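Local coordinates for protein probable hydrolase (Pseudomonas aeruginosa, PDB 7AL6) that is of unknown function but has an alpha/beta hydrolase fold and is probably a hydrolase, perhaps a lipolytic one, at residues Asp83-Ala88 with Gly113-Arg118; Val107-Ala112 with Arg223-Pro228. All coordinates share one frame; numbering follows the deposited sequence. Where two conformers were deposited one is given.

Contact 1. Residues Asp83-Ala88 with Gly113-Arg118; sequences DVLMVA and GALPER
The guanidinium of R118, lying against L85 and A88, is gripped at all three nitrogens: NE donates to the carbonyl oxygen of E94, NH1 to that of W93, and NH2 forms a salt bridge with the carboxylate of E89. These partners come soon after segment 83-88, at the end of helix 77-91 and in the turn beyond it, so one arginine closes off the turn leading from that helix to strand 96-101. Between them they fix the rotation of the planar group, which turns one of its faces to L85. There CD1 of L85 sits 3.5 Å from NH2 of R118 and 4.0 Å from its CZ, an apolar lid over a buried cation whose charge E89 probably balances. A88 comes up obliquely, its CB 4.4 Å from NH1 of R118; the small methyl lets the helix come close to the guanidinium. Arginine suits the site because its long chain can fold, with bends at chi2 and chi3, and still offer several N-H groups to carbonyls. L85 has CG trans to its own nitrogen (chi1 -179°), which carries both methyls out to the opposite segment. CD2 of L85 presses on CD1 of L115 at 3.4 Å, tighter than ordinary van der Waals contact, and the two leucines cross at about a right angle. L115 is where the chain leaves helix 103-114, and its carbonyl oxygen accepts the N-H of R118 at 3.1 Å. L150 of the second subunit also packs on L85. The arrangement belongs to the alpha/beta hydrolase fold, in which helices 77-91 and 103-114 lie beside the central sheet and are joined through strand 96-101.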
loop_
_atom_site.group_PDB
_atom_site.type_symbol
_atom_site.label_atom_id
_atom_site.label_comp_id
_atom_site.label_asym_id
_atom_site.label_seq_id
_atom_site.Cartn_x
_atom_site.Cartn_y
_atom_site.Cartn_z
ATOM N N ASP A 83 -9.793 -14.375 5.039
ATOM C CA ASP A 83 -8.601 -14.818 4.286
ATOM C C ASP A 83 -8.703 -16.284 3.867
ATOM O O ASP A 83 -8.410 -16.645 2.724
ATOM C CB ASP A 83 -7.317 -14.632 5.104
ATOM C CG ASP A 83 -7.013 -13.175 5.397
ATOM O OD1 ASP A 83 -7.606 -12.268 4.774
ATOM O OD2 ASP A 83 -6.131 -12.949 6.218
ATOM N N VAL A 84 -9.101 -17.147 4.804
ATOM C CA VAL A 84 -9.186 -18.580 4.522
ATOM C C VAL A 84 -10.221 -18.849 3.442
ATOM O O VAL A 84 -9.982 -19.606 2.499
ATOM C CB VAL A 84 -9.499 -19.338 5.826
ATOM C CG1 VAL A 84 -9.729 -20.802 5.552
ATOM C CG2 VAL A 84 -8.328 -19.172 6.817
ATOM N N LEU A 85 -11.365 -18.181 3.513
ATOM C CA LEU A 85 -12.448 -18.313 2.512
ATOM C C LEU A 85 -11.922 -17.893 1.132
ATOM O O LEU A 85 -12.168 -18.568 0.178
ATOM C CB LEU A 85 -13.622 -17.441 2.956
ATOM C CG LEU A 85 -14.839 -17.473 2.050
ATOM C CD1 LEU A 85 -15.377 -18.874 1.916
ATOM C CD2 LEU A 85 -15.915 -16.544 2.557
ATOM N N MET A 86 -11.182 -16.805 1.065
ATOM C CA MET A 86 -10.598 -16.300 -0.194
ATOM C C MET A 86 -9.514 -17.258 -0.692
ATOM O O MET A 86 -9.345 -17.341 -1.876
ATOM C CB MET A 86 -10.116 -14.865 -0.028
ATOM C CG MET A 86 -11.287 -13.945 0.140
ATOM S SD MET A 86 -10.899 -12.239 0.171
ATOM C CE MET A 86 -12.190 -11.571 -0.859
ATOM N N VAL A 87 -8.774 -17.907 0.201
ATOM C CA VAL A 87 -7.754 -18.903 -0.204
ATOM C C VAL A 87 -8.480 -20.039 -0.924
ATOM O O VAL A 87 -8.068 -20.395 -1.994
ATOM C CB VAL A 87 -6.939 -19.433 0.985
ATOM C CG1 VAL A 87 -6.294 -20.754 0.640
ATOM C CG2 VAL A 87 -5.905 -18.438 1.460
ATOM N N ALA A 88 -9.570 -20.537 -0.363
ATOM C CA ALA A 88 -10.363 -21.579 -1.021
ATOM C C ALA A 88 -10.875 -21.120 -2.388
ATOM O O ALA A 88 -10.767 -21.857 -3.372
ATOM C CB ALA A 88 -11.546 -22.004 -0.132
ATOM N N GLY A 113 -19.282 -22.102 11.508
ATOM C CA GLY A 113 -20.542 -21.575 12.001
ATOM C C GLY A 113 -21.139 -20.518 11.092
ATOM O O GLY A 113 -22.366 -20.416 10.969
ATOM N N ALA A 114 -20.291 -19.722 10.436
ATOM C CA ALA A 114 -20.790 -18.615 9.629
ATOM C C ALA A 114 -21.187 -19.060 8.236
ATOM O O ALA A 114 -22.154 -18.532 7.680
ATOM C CB ALA A 114 -19.729 -17.503 9.528
ATOM N N LEU A 115 -20.424 -19.974 7.637
ATOM C CA LEU A 115 -20.660 -20.455 6.278
ATOM C C LEU A 115 -20.725 -21.978 6.269
ATOM O O LEU A 115 -19.895 -22.658 5.642
ATOM C CB LEU A 115 -19.564 -19.951 5.344
ATOM C CG LEU A 115 -19.692 -18.475 4.956
ATOM C CD1 LEU A 115 -18.527 -18.111 4.009
ATOM C CD2 LEU A 115 -21.059 -18.220 4.286
ATOM N N PRO A 116 -21.732 -22.595 6.901
ATOM C CA PRO A 116 -21.805 -24.044 6.978
ATOM C C PRO A 116 -21.857 -24.716 5.595
ATOM O O PRO A 116 -21.350 -25.745 5.471
ATOM C CB PRO A 116 -23.039 -24.343 7.821
ATOM C CG PRO A 116 -23.770 -23.046 7.926
ATOM C CD PRO A 116 -22.784 -21.944 7.625
ATOM N N GLU A 117 -22.356 -24.034 4.573
ATOM C CA GLU A 117 -22.472 -24.539 3.182
ATOM C C GLU A 117 -21.083 -24.934 2.629
ATOM O O GLU A 117 -21.038 -25.825 1.831
ATOM C CB GLU A 117 -23.191 -23.489 2.320
ATOM C CG GLU A 117 -22.297 -22.305 1.944
ATOM C CD GLU A 117 -22.795 -20.923 1.566
ATOM O OE1 GLU A 117 -23.841 -20.512 2.041
ATOM O OE2 GLU A 117 -22.060 -20.239 0.856
ATOM N N ARG A 118 -19.991 -24.268 3.008
ATOM C CA ARG A 118 -18.628 -24.484 2.489
ATOM C C ARG A 118 -17.797 -25.511 3.256
ATOM O O ARG A 118 -16.897 -26.006 2.674
ATOM C CB ARG A 118 -17.831 -23.184 2.592
ATOM C CG ARG A 118 -18.489 -21.959 1.988
ATOM C CD ARG A 118 -18.690 -21.984 0.490
ATOM N NE ARG A 118 -17.487 -22.221 -0.273
ATOM C CZ ARG A 118 -16.782 -21.300 -0.911
ATOM N NH1 ARG A 118 -15.698 -21.655 -1.567
ATOM N NH2 ARG A 118 -17.156 -20.041 -0.909
#

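Contact 2. Residues Val107-Ala112 with Arg223-Pro228; sequences VSVLLA and RSVECP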
loop_
_atom_site.group_PDB
_atom_site.type_symbol
_atom_site.label_atom_id
_atom_site.label_comp_id
_atom_site.label_asym_id
_atom_site.label_seq_id
_atom_site.Cartn_x
_atom_site.Cartn_y
_atom_site.Cartn_z
ATOM N N VAL A 107 -10.591 -20.069 14.547
ATOM C CA VAL A 107 -10.973 -19.456 13.282
ATOM C C VAL A 107 -11.821 -20.432 12.477
ATOM O O VAL A 107 -12.793 -20.046 11.812
ATOM C CB VAL A 107 -9.703 -19.019 12.508
ATOM C CG1 VAL A 107 -10.047 -18.647 11.076
ATOM C CG2 VAL A 107 -9.057 -17.836 13.198
ATOM N N SER A 108 -11.468 -21.704 12.552
ATOM C CA SER A 108 -12.182 -22.736 11.833
ATOM C C SER A 108 -13.621 -22.828 12.299
ATOM O O SER A 108 -14.534 -22.982 11.472
ATOM C CB SER A 108 -11.501 -24.088 12.037
ATOM O OG SER A 108 -10.216 -24.150 11.466
ATOM N N VAL A 109 -13.836 -22.767 13.626
ATOM C CA VAL A 109 -15.192 -22.841 14.185
ATOM C C VAL A 109 -16.020 -21.653 13.740
ATOM O O VAL A 109 -17.205 -21.792 13.418
ATOM C CB VAL A 109 -15.147 -22.931 15.727
ATOM C CG1 VAL A 109 -16.542 -22.644 16.360
ATOM C CG2 VAL A 109 -14.630 -24.296 16.196
ATOM N N LEU A 110 -15.426 -20.466 13.728
ATOM C CA LEU A 110 -16.116 -19.232 13.295
ATOM C C LEU A 110 -16.549 -19.403 11.840
ATOM O O LEU A 110 -17.661 -19.138 11.549
ATOM C CB LEU A 110 -15.166 -18.039 13.419
ATOM C CG LEU A 110 -14.945 -17.487 14.822
ATOM C CD1 LEU A 110 -14.171 -16.196 14.756
ATOM C CD2 LEU A 110 -16.254 -17.281 15.558
ATOM N N LEU A 111 -15.670 -19.897 10.993
ATOM C CA LEU A 111 -15.943 -20.106 9.561
ATOM C C LEU A 111 -17.021 -21.181 9.378
ATOM O O LEU A 111 -17.928 -20.952 8.625
ATOM C CB LEU A 111 -14.630 -20.486 8.893
ATOM C CG LEU A 111 -14.618 -20.444 7.376
ATOM C CD1 LEU A 111 -15.202 -19.155 6.851
ATOM C CD2 LEU A 111 -13.209 -20.644 6.878
ATOM N N ALA A 112 -16.920 -22.286 10.100
ATOM C CA ALA A 112 -17.870 -23.414 10.021
ATOM C C ALA A 112 -19.240 -22.921 10.478
ATOM O O ALA A 112 -20.217 -23.256 9.861
ATOM C CB ALA A 112 -17.383 -24.575 10.827
ATOM N N ARG A 223 -22.382 -23.682 18.518
ATOM C CA ARG A 223 -23.683 -24.316 18.329
ATOM C C ARG A 223 -24.095 -24.312 16.872
ATOM O O ARG A 223 -24.826 -25.205 16.435
ATOM C CB ARG A 223 -24.772 -23.602 19.141
ATOM C CG ARG A 223 -24.762 -23.908 20.620
ATOM C CD ARG A 223 -25.378 -25.275 20.939
ATOM N NE ARG A 223 -24.792 -25.795 22.161
ATOM C CZ ARG A 223 -25.293 -25.587 23.364
ATOM N NH1 ARG A 223 -26.425 -24.898 23.498
ATOM N NH2 ARG A 223 -24.677 -26.086 24.431
ATOM N N SER A 224 -23.655 -23.314 16.120
ATOM C CA SER A 224 -23.977 -23.148 14.684
ATOM C C SER A 224 -23.161 -24.078 13.783
ATOM O O SER A 224 -23.488 -24.148 12.633
ATOM C CB SER A 224 -23.840 -21.731 14.263
ATOM O OG SER A 224 -24.913 -20.978 14.762
ATOM N N VAL A 225 -22.123 -24.735 14.277
ATOM C CA VAL A 225 -21.332 -25.663 13.429
ATOM C C VAL A 225 -22.289 -26.774 12.975
ATOM O O VAL A 225 -22.987 -27.305 13.810
ATOM C CB VAL A 225 -20.110 -26.230 14.163
ATOM C CG1 VAL A 225 -19.480 -27.360 13.388
ATOM C CG2 VAL A 225 -19.087 -25.157 14.464
ATOM N N GLU A 226 -22.331 -27.105 11.699
ATOM C CA GLU A 226 -23.263 -28.124 11.188
ATOM C C GLU A 226 -22.523 -29.395 10.798
ATOM O O GLU A 226 -23.174 -30.409 10.718
ATOM C CB GLU A 226 -24.013 -27.613 9.966
ATOM C CG GLU A 226 -24.806 -26.356 10.209
ATOM C CD GLU A 226 -25.653 -25.918 9.038
ATOM O OE1 GLU A 226 -25.746 -26.640 8.110
ATOM O OE2 GLU A 226 -26.205 -24.868 9.095
ATOM N N CYS A 227 -21.207 -29.351 10.664
ATOM C CA CYS A 227 -20.479 -30.476 10.123
ATOM C C CYS A 227 -19.914 -31.369 11.207
ATOM O O CYS A 227 -19.833 -30.986 12.372
ATOM C CB CYS A 227 -19.331 -29.998 9.220
ATOM S SG CYS A 227 -18.086 -29.042 10.149
ATOM N N PRO A 228 -19.528 -32.588 10.841
ATOM C CA PRO A 228 -18.802 -33.449 11.772
ATOM C C PRO A 228 -17.543 -32.756 12.252
ATOM O O PRO A 228 -16.852 -32.090 11.483
ATOM C CB PRO A 228 -18.464 -34.688 10.934
ATOM C CG PRO A 228 -19.532 -34.715 9.852
ATOM C CD PRO A 228 -19.826 -33.256 9.564
HETATM O O HOH W 1 -20.593 -26.149 9.813
#
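The peptide group of V109 has a methyl of V225 against it, CG2 lying 4.0 Å from O of V109; no side-chain ring, amide or guanidinium takes part, and the remaining direct side-chain contacts are aliphatic. In this alpha/beta hydrolase fold the helix 103-114, which follows a probable nucleophile elbow, is covered here by the loop that runs from helix 215-223 into strand 229-234. The same methyl does most of the work: CG2 of V225 lies 4.0 Å from CG1 of V109 and 4.1 Å from CB of A112, nearly one helical turn further on. In V225 this branch stands opposite the carbonyl carbon while CG1 is trans to the nitrogen (chi1 169°), an orientation that turns CG2 to the helix. The two valines cross at about a right angle, and V109 continues the apolar layer toward L124 of the sheet and V222 of helix 215-223. Alanine suits position 112 because the chains come close, the CA atoms of A112 and V225 being 5.4 Å apart, and its small side chain also packs on L122. Valine suits 225 because its beta-branch sets one methyl against the helix close to the backbone. Polar contact between the segments passes through water 1. Four residues beyond A112 stands P116, which has no N-H to continue the helical pattern, and the water donates to O of A112 at 2.9 Å. The same water accepts the backbone N-H of E226 at 2.7 Å, and its two partners subtend about 115° at its oxygen.

How the contacts relate
Helix 103-114 and its exit serve both contacts, whose centres are 10 Å apart: contact 1 joins the exit to helix 77-91, and contact 2 joins the last helical turns to the loop before strand 229-234. The two contacts touch through V84 CG1 and L111 CD2 at 3.7 Å, while V225 CG2 comes within 4.3 Å of G113 N. P116 CG also lies 3.3 Å from E226 OE2. The probable nucleophile, S102, stands just before the other end of this helix. Both contacts also meet the second subunit, and a bound PEG lies about 7 Å from the R118 side chain and about 10 Å from that of A112.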